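Local coordinates for protein trimeric intracellular cation channel type 1B.2 (Caenorhabditis elegans, PDB 5EIK) that forms a homotrimeric potassium channel of intracellular membranes, binds PIP2, and may supply counter-ion current during calcium release from intracellular stores, at residues S53-K57 with V105-P109; E131-T135 with V225-I230; Y153-I157 with T206-M212. One frame throughout, in Å; residues are numbered along the deposited sequence.

Three contacts tie helices distant in sequence into one TRIC channel subunit. Contact 1 joins helix 51-57 to the end of helix 92-107 on the presumed cytoplasmic side and closes first along the chain. Contact 2 packs helix 120-148 against helix 218-238, beside a bound PIP2, and contact 3 sets the start of helix 153-165 against the probable lumenal end of helix 194-209, nested inside the loop that contact 2 closes. Centre to centre, contacts 2 and 3 lie about 19 Å apart, whereas contact 1 is about 31 Å from contact 2 and about 44 Å from contact 3, across the centre of the chain. Contacts 1 and 2 border bound lipid, phosphatidylcholine and PIP2 respectively; contact 3 is helix-to-helix packing away from the annotated sites.

Contact 1 of 3, residues S53-K57 with V105-P109; sequences SFSRK and VFYSP. With DMU (decyl-beta-D-maltopyranoside), chain M.
Tyr107 reaches across to helix 51-57 with its phenol oxygen and gives a hydrogen bond to a main-chain carbonyl, Tyr107 OH to Ser55 O at 2.6 Å. The donor stands well above the carbonyl plane, 60° out of it, while the acceptor lies at the edge of the phenol ring and near its plane. Tyr107 OH also rests 3.6 Å from Ser55 CB. Ser55 CB in turn meets the second aromatic side chain at Phe106 CD2, 3.5 Å away. Arg56 runs past the tyrosine in the opposite direction: one face of its guanidinium covers Tyr107 CD1, with Arg56 NH1 at 3.8 Å from that carbon and the two planes 58° apart. Its chain is extended from CG to NE, which carries the charged end out along the phenol ring.

What positions these groups lies partly next door in sequence. Phe106 CB sits over the centre of the Tyr107 ring, and Trp102 meets that ring edge-to-face. Ser55 turns its hydroxyl back to its own helix, where OG is hydrogen-bonded to Ile52 O, and Cys62 of helix 59-70 packs against both Ser55 and Phe106. Arg56 and Tyr107 also touch a bound phosphatidylcholine, so the contact forms part of a lipid pocket at the probable cytoplasmic end of transmembrane helix 92-107.

Contact 2 of 3, residues E131-T135 with V225-I230; sequences EVQRT and VVGFFI. With PT5 ([(2R)-1-octadecanoyloxy-3-[oxidanyl-[(1R,2R,3S,4R,5R,6S)-2,3,6-tris(oxidanyl)-4,5-diphosphonooxy-cyclohexyl]oxy-phospho ryl]oxy-propan-2-yl] (8Z)-icosa-5,8,11,14-tetraenoate), chain B.
Glu131 and Ile230 bring their CA atoms within 5.8 Å where helices 120-148 and 218-238 pass each other, the local axes approaching to 9.1 Å at 135° between their N-to-C directions. Phe229 makes the largest contribution, pointing at helix 120-148 and meeting Glu131, Arg134 and Thr135. Arg134 lays its aliphatic CD over one face of the Phe229 ring, CD 4.1 Å from the ring centroid, a CH-pi contact offset toward the rim. Glu131 OE1 and Thr135 OG1 approach the phenylalanine obliquely, the carboxylate oxygen 3.5 Å from Phe229 CB. Further along, the methyl Thr135 CG2 packs on Val226 CG2 at 3.7 Å, and Val132 meets Val226 through their branched ends.

Several of the polar groups pair within helix 120-148. Thr135 OG1, placed beside its own backbone N by chi1 of -58°, hydrogen-bonds to Glu131 O, which also accepts the Thr135 amide from the opposite face of the carbonyl. Glu131 bends at chi2 toward Arg134, whose NE meets OE1 of Glu131 at 3.1 Å on the syn side of the carboxylate in a salt bridge; NH2 adds a weak bond to OE2. The guanidinium also grips a phosphate of PIP2: Arg134 NH1 bonds to O43 at 2.9 Å, and Arg134 NH2 bonds to O42 at 2.8 Å. Lys130 also bonds to this lipid.

Phe229 and Glu131 thus act as second-shell residues for Arg134. Phe229 supports its alkyl part; Glu131 takes NE and, weakly, NH2, while NH1 and NH2 both reach the phosphate. Glu131 would probably offset some of the positive charge gathered with Lys130. Arg134 belongs both to the helix interface and to the PIP2 site, and the two may be linked through it.

Contact 3 of 3, residues Y153-I157 with T206-M212; sequences YLVQI and TLERHSM
Tyr153 lays its ring over the imidazole of His210 in an offset stack, with centroids 4.0 Å apart and planes only 10° from parallel. The overlap is concentrated at the phenol end: Tyr153 CZ lies over a face of the imidazole toward its rim, and Tyr153 OH is 3.2 Å from His210 CG. The two side chains arrive from opposite directions, one from the start of helix 153-165 and the other from the residue just past helix 194-209.

Gln156, one turn further on, takes hold of the imidazole at its edge. His210 NE2 donates to Gln156 OE1 at 2.8 Å, with an N-H...acceptor angle of 158°; the bond lies in the carbonyl plane, on a lone pair, and almost in the imidazole plane. Amide and ring are nearly coplanar. An extended chain beyond CG carries the amide of Gln156 to the imidazole edge, while its NE2 is hydrogen-bonded to Tyr149 O. The methyl Thr206 CG2 fits beside the amide, 3.4 Å from Gln156 OE1. Chi1 of -66° sets Thr206 OG1 beside its own backbone N, where it bonds to Ser202 O and also touches Ile157 CG1. Met212, poorly ordered, brings SD to the edge of the Tyr153 ring, 5.1 Å from its centroid, in a Met-aromatic contact.

Stack and hydrogen bond act on the imidazole in perpendicular directions, the first against a face and the second within its plane, and together they would limit its rotation. As donor to Gln156 OE1, His210 NE2 probably carries a proton. In consequence the residues just past helix 194-209, at its probable lumenal end, are joined to the start of helix 153-165 by directional as well as apolar forces.

Contact 1 of 3, residues S53-K57 with V105-P109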
loop_
_atom_site.group_PDB
_atom_site.type_symbol
_atom_site.label_atom_id
_atom_site.label_comp_id
_atom_site.label_asym_id
_atom_site.label_seq_id
_atom_site.Cartn_x
_atom_site.Cartn_y
_atom_site.Cartn_z
ATOM N N SER A 53 0.110 -0.070 29.386
ATOM C CA SER A 53 -0.041 -1.515 29.510
ATOM C C SER A 53 0.214 -2.115 28.133
ATOM O O SER A 53 0.919 -3.116 27.994
ATOM C CB SER A 53 -1.451 -1.880 29.988
ATOM O OG SER A 53 -2.431 -1.522 29.029
ATOM N N PHE A 54 -0.354 -1.480 27.114
ATOM C CA PHE A 54 -0.193 -1.932 25.741
ATOM C C PHE A 54 1.278 -2.006 25.341
ATOM O O PHE A 54 1.727 -2.999 24.763
ATOM C CB PHE A 54 -0.941 -0.988 24.794
ATOM C CG PHE A 54 -0.570 -1.160 23.345
ATOM C CD1 PHE A 54 0.624 -0.638 22.848
ATOM C CD2 PHE A 54 -1.403 -1.856 22.482
ATOM C CE1 PHE A 54 0.983 -0.814 21.514
ATOM C CE2 PHE A 54 -1.051 -2.034 21.150
ATOM C CZ PHE A 54 0.144 -1.512 20.664
ATOM N N SER A 55 2.020 -0.949 25.648
ATOM C CA SER A 55 3.431 -0.882 25.306
ATOM C C SER A 55 4.271 -1.915 26.051
ATOM O O SER A 55 5.292 -2.388 25.541
ATOM C CB SER A 55 3.969 0.522 25.593
ATOM O OG SER A 55 3.899 0.818 26.978
ATOM N N ARG A 56 3.853 -2.268 27.259
ATOM C CA ARG A 56 4.612 -3.243 28.027
ATOM C C ARG A 56 4.309 -4.678 27.599
ATOM O O ARG A 56 5.123 -5.579 27.803
ATOM C CB ARG A 56 4.367 -3.026 29.524
ATOM C CG ARG A 56 5.012 -1.733 30.017
ATOM C CD ARG A 56 4.745 -1.450 31.486
ATOM N NE ARG A 56 5.392 -0.214 31.931
ATOM C CZ ARG A 56 6.708 -0.050 32.051
ATOM N NH1 ARG A 56 7.540 -1.044 31.763
ATOM N NH2 ARG A 56 7.194 1.115 32.458
ATOM N N LYS A 57 3.152 -4.877 26.975
ATOM C CA LYS A 57 2.763 -6.201 26.500
ATOM C C LYS A 57 3.196 -6.438 25.054
ATOM O O LYS A 57 3.468 -7.572 24.670
ATOM C CB LYS A 57 1.248 -6.388 26.617
ATOM C CG LYS A 57 0.755 -6.492 28.049
ATOM C CD LYS A 57 -0.757 -6.608 28.116
ATOM C CE LYS A 57 -1.248 -6.686 29.559
ATOM N NZ LYS A 57 -0.887 -5.478 30.367
ATOM N N VAL A 105 10.296 7.739 26.064
ATOM C CA VAL A 105 8.931 8.245 26.119
ATOM C C VAL A 105 7.954 7.245 26.729
ATOM O O VAL A 105 7.056 7.619 27.482
ATOM C CB VAL A 105 8.443 8.668 24.713
ATOM C CG1 VAL A 105 6.955 8.928 24.728
ATOM C CG2 VAL A 105 9.170 9.934 24.272
ATOM N N PHE A 106 8.132 5.967 26.425
ATOM C CA PHE A 106 7.233 4.959 26.964
ATOM C C PHE A 106 7.675 4.306 28.268
ATOM O O PHE A 106 6.834 3.886 29.055
ATOM C CB PHE A 106 6.982 3.845 25.930
ATOM C CG PHE A 106 6.024 4.228 24.843
ATOM C CD1 PHE A 106 6.459 4.921 23.716
ATOM C CD2 PHE A 106 4.677 3.902 24.952
ATOM C CE1 PHE A 106 5.566 5.280 22.710
ATOM C CE2 PHE A 106 3.776 4.256 23.953
ATOM C CZ PHE A 106 4.223 4.948 22.830
ATOM N N TYR A 107 8.978 4.224 28.518
ATOM C CA TYR A 107 9.428 3.532 29.725
ATOM C C TYR A 107 10.274 4.251 30.777
ATOM O O TYR A 107 10.687 3.616 31.746
ATOM C CB TYR A 107 10.155 2.257 29.305
ATOM C CG TYR A 107 9.399 1.454 28.278
ATOM C CD1 TYR A 107 8.164 0.881 28.577
ATOM C CD2 TYR A 107 9.918 1.267 26.999
ATOM C CE1 TYR A 107 7.466 0.142 27.625
ATOM C CE2 TYR A 107 9.232 0.532 26.043
ATOM C CZ TYR A 107 8.005 -0.028 26.359
ATOM O OH TYR A 107 7.318 -0.741 25.402
ATOM N N SER A 108 10.544 5.545 30.613
ATOM C CA SER A 108 11.352 6.246 31.614
ATOM C C SER A 108 10.691 6.078 32.978
ATOM O O SER A 108 9.468 6.132 33.096
ATOM C CB SER A 108 11.500 7.743 31.280
ATOM O OG SER A 108 10.309 8.465 31.537
ATOM N N PRO A 109 11.499 5.857 34.026
ATOM C CA PRO A 109 10.978 5.680 35.384
ATOM C C PRO A 109 10.179 6.891 35.851
ATOM O O PRO A 109 10.564 8.039 35.603
ATOM C CB PRO A 109 12.247 5.454 36.208
ATOM C CG PRO A 109 13.255 6.262 35.480
ATOM C CD PRO A 109 12.972 5.923 34.041
HETATM C C1 DMU M . 2.788 -8.123 17.595
HETATM C C2 DMU M . 1.353 -8.672 17.746
HETATM C C3 DMU M . 0.327 -7.492 17.760
HETATM C C4 DMU M . 0.590 -6.542 16.557
HETATM O O5 DMU M . 1.982 -6.113 16.487
HETATM C C6 DMU M . 2.889 -7.234 16.339
HETATM O O7 DMU M . -1.045 -7.983 17.649
HETATM O O16 DMU M . 4.238 -6.742 16.220
HETATM C C18 DMU M . 4.597 -6.754 14.827
HETATM C C19 DMU M . 5.930 -6.013 14.630
HETATM C C22 DMU M . 7.091 -6.863 15.141
HETATM C C25 DMU M . 8.294 -5.965 15.434
HETATM C C28 DMU M . 9.442 -6.274 14.448
HETATM C C31 DMU M . 10.791 -6.445 15.177
HETATM C C34 DMU M . 11.068 -5.293 16.167
HETATM C C37 DMU M . 12.282 -5.661 17.038
HETATM C C40 DMU M . 13.580 -5.357 16.265
HETATM C C43 DMU M . 14.738 -5.169 17.247
HETATM O O49 DMU M . 3.716 -9.224 17.493
HETATM O O55 DMU M . 1.284 -9.377 18.997
HETATM C C57 DMU M . -0.311 -5.310 16.694
HETATM O O61 DMU M . -0.435 -4.681 15.422
HETATM C C5 DMU M . -2.883 -8.978 18.784
HETATM C C7 DMU M . -3.963 -8.187 18.026
HETATM C C8 DMU M . -4.135 -6.838 18.645
HETATM C C9 DMU M . -2.832 -6.102 18.840
HETATM O O1 DMU M . -1.812 -6.884 19.518
HETATM C C10 DMU M . -1.573 -8.219 18.885
HETATM O O2 DMU M . -5.087 -6.167 17.953
HETATM O O3 DMU M . -2.598 -10.195 18.166
HETATM O O4 DMU M . -5.175 -8.971 17.981
HETATM C C11 DMU M . -3.076 -4.792 19.480
HETATM O O6 DMU M . -1.886 -3.983 19.564
#

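Contact 2 of 3, residues E131-T135 with V225-I230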
loop_
_atom_site.group_PDB
_atom_site.type_symbol
_atom_site.label_atom_id
_atom_site.label_comp_id
_atom_site.label_asym_id
_atom_site.label_seq_id
_atom_site.Cartn_x
_atom_site.Cartn_y
_atom_site.Cartn_z
ATOM N N GLU A 131 9.377 22.098 13.475
ATOM C CA GLU A 131 9.042 22.828 12.262
ATOM C C GLU A 131 10.307 23.166 11.470
ATOM O O GLU A 131 10.303 23.152 10.242
ATOM C CB GLU A 131 8.235 24.086 12.595
ATOM C CG GLU A 131 6.842 23.780 13.131
ATOM C CD GLU A 131 6.096 22.755 12.276
ATOM O OE1 GLU A 131 6.067 22.904 11.032
ATOM O OE2 GLU A 131 5.532 21.798 12.844
ATOM N N VAL A 132 11.396 23.457 12.168
ATOM C CA VAL A 132 12.640 23.752 11.482
ATOM C C VAL A 132 13.065 22.499 10.716
ATOM O O VAL A 132 13.470 22.574 9.563
ATOM C CB VAL A 132 13.757 24.144 12.481
ATOM C CG1 VAL A 132 15.135 24.110 11.795
ATOM C CG2 VAL A 132 13.476 25.540 13.034
ATOM N N GLN A 133 12.948 21.343 11.358
ATOM C CA GLN A 133 13.339 20.088 10.733
ATOM C C GLN A 133 12.439 19.703 9.545
ATOM O O GLN A 133 12.913 19.171 8.536
ATOM C CB GLN A 133 13.358 18.974 11.791
ATOM C CG GLN A 133 14.144 17.739 11.375
ATOM C CD GLN A 133 13.313 16.478 11.475
ATOM O OE1 GLN A 133 12.097 16.515 11.261
ATOM N NE2 GLN A 133 13.957 15.353 11.788
ATOM N N ARG A 134 11.148 19.976 9.657
ATOM C CA ARG A 134 10.220 19.674 8.574
ATOM C C ARG A 134 10.610 20.443 7.307
ATOM O O ARG A 134 10.595 19.891 6.198
ATOM C CB ARG A 134 8.792 20.053 8.962
ATOM C CG ARG A 134 7.773 19.710 7.881
ATOM C CD ARG A 134 6.483 20.488 8.059
ATOM N NE ARG A 134 5.908 20.305 9.390
ATOM C CZ ARG A 134 5.192 19.250 9.766
ATOM N NH1 ARG A 134 4.948 18.266 8.909
ATOM N NH2 ARG A 134 4.721 19.180 11.003
ATOM N N THR A 135 10.943 21.722 7.477
ATOM C CA THR A 135 11.327 22.570 6.353
ATOM C C THR A 135 12.521 21.966 5.637
ATOM O O THR A 135 12.589 21.966 4.407
ATOM C CB THR A 135 11.689 23.982 6.818
ATOM O OG1 THR A 135 10.570 24.558 7.505
ATOM C CG2 THR A 135 12.029 24.856 5.627
ATOM N N VAL A 225 9.526 30.650 4.895
ATOM C CA VAL A 225 8.883 29.343 4.949
ATOM C C VAL A 225 8.913 28.811 6.372
ATOM O O VAL A 225 7.880 28.427 6.922
ATOM C CB VAL A 225 9.564 28.327 4.024
ATOM C CG1 VAL A 225 8.911 26.963 4.182
ATOM C CG2 VAL A 225 9.442 28.787 2.587
ATOM N N VAL A 226 10.098 28.790 6.971
ATOM C CA VAL A 226 10.232 28.327 8.344
ATOM C C VAL A 226 9.327 29.173 9.249
ATOM O O VAL A 226 8.601 28.649 10.099
ATOM C CB VAL A 226 11.688 28.456 8.830
ATOM C CG1 VAL A 226 11.810 27.974 10.258
ATOM C CG2 VAL A 226 12.595 27.639 7.940
ATOM N N GLY A 227 9.370 30.485 9.046
ATOM C CA GLY A 227 8.561 31.390 9.838
ATOM C C GLY A 227 7.089 31.059 9.778
ATOM O O GLY A 227 6.410 31.036 10.805
ATOM N N PHE A 228 6.583 30.809 8.577
ATOM C CA PHE A 228 5.177 30.470 8.431
ATOM C C PHE A 228 4.859 29.141 9.097
ATOM O O PHE A 228 3.816 29.008 9.741
ATOM C CB PHE A 228 4.766 30.446 6.955
ATOM C CG PHE A 228 4.305 31.782 6.441
ATOM C CD1 PHE A 228 3.150 32.374 6.952
ATOM C CD2 PHE A 228 5.038 32.469 5.478
ATOM C CE1 PHE A 228 2.731 33.633 6.515
ATOM C CE2 PHE A 228 4.629 33.730 5.032
ATOM C CZ PHE A 228 3.472 34.311 5.554
ATOM N N PHE A 229 5.750 28.161 8.960
ATOM C CA PHE A 229 5.514 26.864 9.589
ATOM C C PHE A 229 5.400 27.041 11.090
ATOM O O PHE A 229 4.435 26.576 11.705
ATOM C CB PHE A 229 6.638 25.864 9.297
ATOM C CG PHE A 229 6.462 25.103 8.014
ATOM C CD1 PHE A 229 5.263 24.452 7.733
ATOM C CD2 PHE A 229 7.501 25.020 7.091
ATOM C CE1 PHE A 229 5.102 23.727 6.547
ATOM C CE2 PHE A 229 7.352 24.299 5.904
ATOM C CZ PHE A 229 6.150 23.652 5.631
ATOM N N ILE A 230 6.379 27.722 11.680
ATOM C CA ILE A 230 6.363 27.941 13.117
ATOM C C ILE A 230 5.103 28.693 13.512
ATOM O O ILE A 230 4.466 28.361 14.509
ATOM C CB ILE A 230 7.593 28.740 13.590
ATOM C CG1 ILE A 230 8.867 27.933 13.343
ATOM C CG2 ILE A 230 7.472 29.048 15.085
ATOM C CD1 ILE A 230 10.157 28.739 13.528
HETATM O O12 PT5 B . -4.321 16.201 6.021
HETATM P P1 PT5 B . -3.632 14.851 5.910
HETATM O O13 PT5 B . -2.455 14.725 4.638
HETATM O O11 PT5 B . -4.636 13.582 5.642
HETATM O O6 PT5 B . -3.333 14.909 9.804
HETATM O O1 PT5 B . -2.794 14.442 7.185
HETATM C C1 PT5 B . -1.988 15.390 7.894
HETATM C C6 PT5 B . -1.991 14.895 9.312
HETATM C C2 PT5 B . -0.506 15.478 7.366
HETATM O O2 PT5 B . 0.093 14.168 7.359
HETATM C C3 PT5 B . 0.355 16.377 8.305
HETATM O O3 PT5 B . 1.700 16.325 7.848
HETATM C C4 PT5 B . 0.315 15.918 9.741
HETATM O O4 PT5 B . 0.915 16.876 10.560
HETATM P P4 PT5 B . 2.297 16.541 11.357
HETATM O O41 PT5 B . 2.196 15.221 12.282
HETATM O O42 PT5 B . 2.714 17.787 12.298
HETATM O O43 PT5 B . 3.381 16.296 10.341
HETATM C C5 PT5 B . -1.122 15.727 10.262
HETATM O O5 PT5 B . -1.038 15.050 11.515
HETATM P P5 PT5 B . -1.397 15.943 12.838
HETATM O O52 PT5 B . -1.463 17.506 12.545
HETATM O O51 PT5 B . -2.835 15.355 13.482
HETATM O O53 PT5 B . -0.157 15.459 13.837
HETATM C C7 PT5 B . -1.905 13.433 4.258
HETATM C C8 PT5 B . -1.871 13.400 2.718
HETATM C C9 PT5 B . -3.131 12.761 2.051
HETATM O O16 PT5 B . -0.667 12.650 2.294
HETATM C C10 PT5 B . 0.372 13.398 1.819
HETATM O O17 PT5 B . 1.163 13.994 2.530
HETATM O O18 PT5 B . -2.695 11.723 1.069
HETATM C C11 PT5 B . -3.521 11.301 -0.025
HETATM O O19 PT5 B . -4.446 11.978 -0.559
HETATM C C12 PT5 B . 0.468 13.424 0.293
HETATM C C13 PT5 B . 1.812 13.004 -0.356
HETATM C C14 PT5 B . 1.748 13.146 -1.894
HETATM C C15 PT5 B . 1.576 11.799 -2.619
HETATM C C16 PT5 B . 1.732 11.907 -4.164
HETATM C C17 PT5 B . 0.741 10.995 -4.955
HETATM C C18 PT5 B . 1.389 10.274 -6.140
HETATM C C19 PT5 B . 1.019 9.171 -6.605
HETATM C C20 PT5 B . 0.896 7.699 -6.179
HETATM C C21 PT5 B . -0.506 7.239 -5.703
HETATM C C22 PT5 B . -0.481 5.863 -5.009
HETATM C C23 PT5 B . -1.663 4.962 -5.425
HETATM C C24 PT5 B . -1.223 3.545 -5.850
HETATM C C31 PT5 B . -3.164 9.893 -0.510
HETATM C C32 PT5 B . -1.960 9.887 -1.496
HETATM C C33 PT5 B . -1.499 8.454 -1.898
HETATM C C34 PT5 B . -0.347 7.881 -1.033
HETATM C C35 PT5 B . 0.144 6.370 -1.279
HETATM C C36 PT5 B . -0.256 5.313 -0.486
HETATM C C37 PT5 B . -0.464 3.926 -1.134
HETATM C C38 PT5 B . 0.118 2.960 -0.231
HETATM C C39 PT5 B . -0.560 2.001 0.641
HETATM C C40 PT5 B . -1.288 2.471 1.860
HETATM C C25 PT5 B . -1.470 2.497 -4.737
HETATM C C26 PT5 B . -0.822 1.139 -5.048
HETATM C C41 PT5 B . -2.821 2.434 1.836
HETATM C C42 PT5 B . -3.450 3.090 3.071
HETATM C C43 PT5 B . -3.759 4.579 2.875
#

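Contact 3 of 3, residues Y153-I157 with T206-M212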
loop_
_atom_site.group_PDB
_atom_site.type_symbol
_atom_site.label_atom_id
_atom_site.label_comp_id
_atom_site.label_asym_id
_atom_site.label_seq_id
_atom_site.Cartn_x
_atom_site.Cartn_y
_atom_site.Cartn_z
ATOM N N TYR A 153 8.634 18.727 -12.823
ATOM C CA TYR A 153 8.257 19.667 -11.776
ATOM C C TYR A 153 7.235 19.092 -10.800
ATOM O O TYR A 153 7.320 19.311 -9.590
ATOM C CB TYR A 153 7.672 20.942 -12.392
ATOM C CG TYR A 153 8.687 21.934 -12.917
ATOM C CD1 TYR A 153 9.703 21.538 -13.787
ATOM C CD2 TYR A 153 8.590 23.290 -12.588
ATOM C CE1 TYR A 153 10.592 22.468 -14.323
ATOM C CE2 TYR A 153 9.472 24.227 -13.117
ATOM C CZ TYR A 153 10.469 23.811 -13.985
ATOM O OH TYR A 153 11.330 24.740 -14.524
ATOM N N LEU A 154 6.262 18.366 -11.338
ATOM C CA LEU A 154 5.213 17.779 -10.525
ATOM C C LEU A 154 5.772 16.750 -9.552
ATOM O O LEU A 154 5.468 16.790 -8.366
ATOM C CB LEU A 154 4.168 17.139 -11.426
ATOM C CG LEU A 154 2.819 16.858 -10.771
ATOM C CD1 LEU A 154 2.370 18.075 -9.976
ATOM C CD2 LEU A 154 1.806 16.512 -11.855
ATOM N N VAL A 155 6.587 15.828 -10.057
ATOM C CA VAL A 155 7.189 14.814 -9.207
ATOM C C VAL A 155 7.998 15.482 -8.088
ATOM O O VAL A 155 7.919 15.085 -6.922
ATOM C CB VAL A 155 8.118 13.890 -10.014
ATOM C CG1 VAL A 155 8.824 12.920 -9.088
ATOM C CG2 VAL A 155 7.315 13.120 -11.040
ATOM N N GLN A 156 8.768 16.503 -8.454
ATOM C CA GLN A 156 9.581 17.233 -7.499
ATOM C C GLN A 156 8.717 17.812 -6.376
ATOM O O GLN A 156 9.068 17.731 -5.201
ATOM C CB GLN A 156 10.331 18.346 -8.220
ATOM C CG GLN A 156 11.391 17.837 -9.190
ATOM C CD GLN A 156 11.830 18.900 -10.181
ATOM O OE1 GLN A 156 11.583 20.088 -9.974
ATOM N NE2 GLN A 156 12.484 18.481 -11.255
ATOM N N ILE A 157 7.579 18.385 -6.737
ATOM C CA ILE A 157 6.705 18.963 -5.739
ATOM C C ILE A 157 6.101 17.881 -4.843
ATOM O O ILE A 157 6.165 17.978 -3.617
ATOM C CB ILE A 157 5.591 19.791 -6.411
ATOM C CG1 ILE A 157 6.214 20.990 -7.127
ATOM C CG2 ILE A 157 4.613 20.310 -5.379
ATOM C CD1 ILE A 157 5.231 21.752 -8.013
ATOM N N THR A 206 10.670 24.230 -5.295
ATOM C CA THR A 206 10.826 23.681 -6.627
ATOM C C THR A 206 11.114 24.831 -7.572
ATOM O O THR A 206 12.085 24.791 -8.335
ATOM C CB THR A 206 9.559 22.931 -7.077
ATOM O OG1 THR A 206 9.376 21.779 -6.244
ATOM C CG2 THR A 206 9.684 22.479 -8.525
ATOM N N LEU A 207 10.273 25.859 -7.511
ATOM C CA LEU A 207 10.449 27.040 -8.355
ATOM C C LEU A 207 11.835 27.622 -8.130
ATOM O O LEU A 207 12.560 27.952 -9.074
ATOM C CB LEU A 207 9.406 28.103 -8.012
ATOM C CG LEU A 207 7.965 27.812 -8.419
ATOM C CD1 LEU A 207 7.084 28.962 -7.977
ATOM C CD2 LEU A 207 7.883 27.620 -9.925
ATOM N N GLU A 208 12.188 27.745 -6.858
ATOM C CA GLU A 208 13.472 28.279 -6.455
ATOM C C GLU A 208 14.604 27.485 -7.101
ATOM O O GLU A 208 15.609 28.053 -7.529
ATOM C CB GLU A 208 13.572 28.213 -4.938
ATOM C CG GLU A 208 14.716 28.976 -4.358
ATOM C CD GLU A 208 14.636 29.064 -2.852
ATOM O OE1 GLU A 208 14.750 28.009 -2.193
ATOM O OE2 GLU A 208 14.453 30.186 -2.332
ATOM N N ARG A 209 14.426 26.171 -7.175
ATOM C CA ARG A 209 15.420 25.279 -7.765
ATOM C C ARG A 209 15.556 25.472 -9.273
ATOM O O ARG A 209 16.579 25.125 -9.865
ATOM C CB ARG A 209 15.042 23.826 -7.482
ATOM C CG ARG A 209 15.350 23.369 -6.078
ATOM C CD ARG A 209 16.805 22.977 -5.958
ATOM N NE ARG A 209 17.208 22.813 -4.568
ATOM C CZ ARG A 209 18.449 22.549 -4.179
ATOM N NH1 ARG A 209 19.414 22.415 -5.080
ATOM N NH2 ARG A 209 18.724 22.433 -2.889
ATOM N N HIS A 210 14.516 26.009 -9.895
ATOM C CA HIS A 210 14.538 26.235 -11.330
ATOM C C HIS A 210 14.666 27.721 -11.623
ATOM O O HIS A 210 14.476 28.163 -12.756
ATOM C CB HIS A 210 13.271 25.663 -11.966
ATOM C CG HIS A 210 13.216 24.169 -11.947
ATOM N ND1 HIS A 210 14.040 23.386 -12.727
ATOM C CD2 HIS A 210 12.465 23.311 -11.216
ATOM C CE1 HIS A 210 13.800 22.111 -12.475
ATOM N NE2 HIS A 210 12.849 22.039 -11.561
ATOM N N SER A 211 14.988 28.478 -10.577
ATOM C CA SER A 211 15.175 29.921 -10.667
ATOM C C SER A 211 14.152 30.587 -11.572
ATOM O O SER A 211 14.507 31.131 -12.616
ATOM C CB SER A 211 16.580 30.229 -11.186
ATOM O OG SER A 211 17.567 29.632 -10.366
ATOM N N MET A 212 12.887 30.558 -11.175
ATOM C CA MET A 212 11.861 31.169 -12.001
ATOM C C MET A 212 11.217 32.404 -11.381
ATOM O O MET A 212 11.804 33.488 -11.383
ATOM C CB MET A 212 10.789 30.133 -12.355
ATOM C CG MET A 212 11.350 28.894 -13.036
ATOM S SD MET A 212 10.112 27.944 -13.943
ATOM C CE MET A 212 10.843 27.909 -15.591
#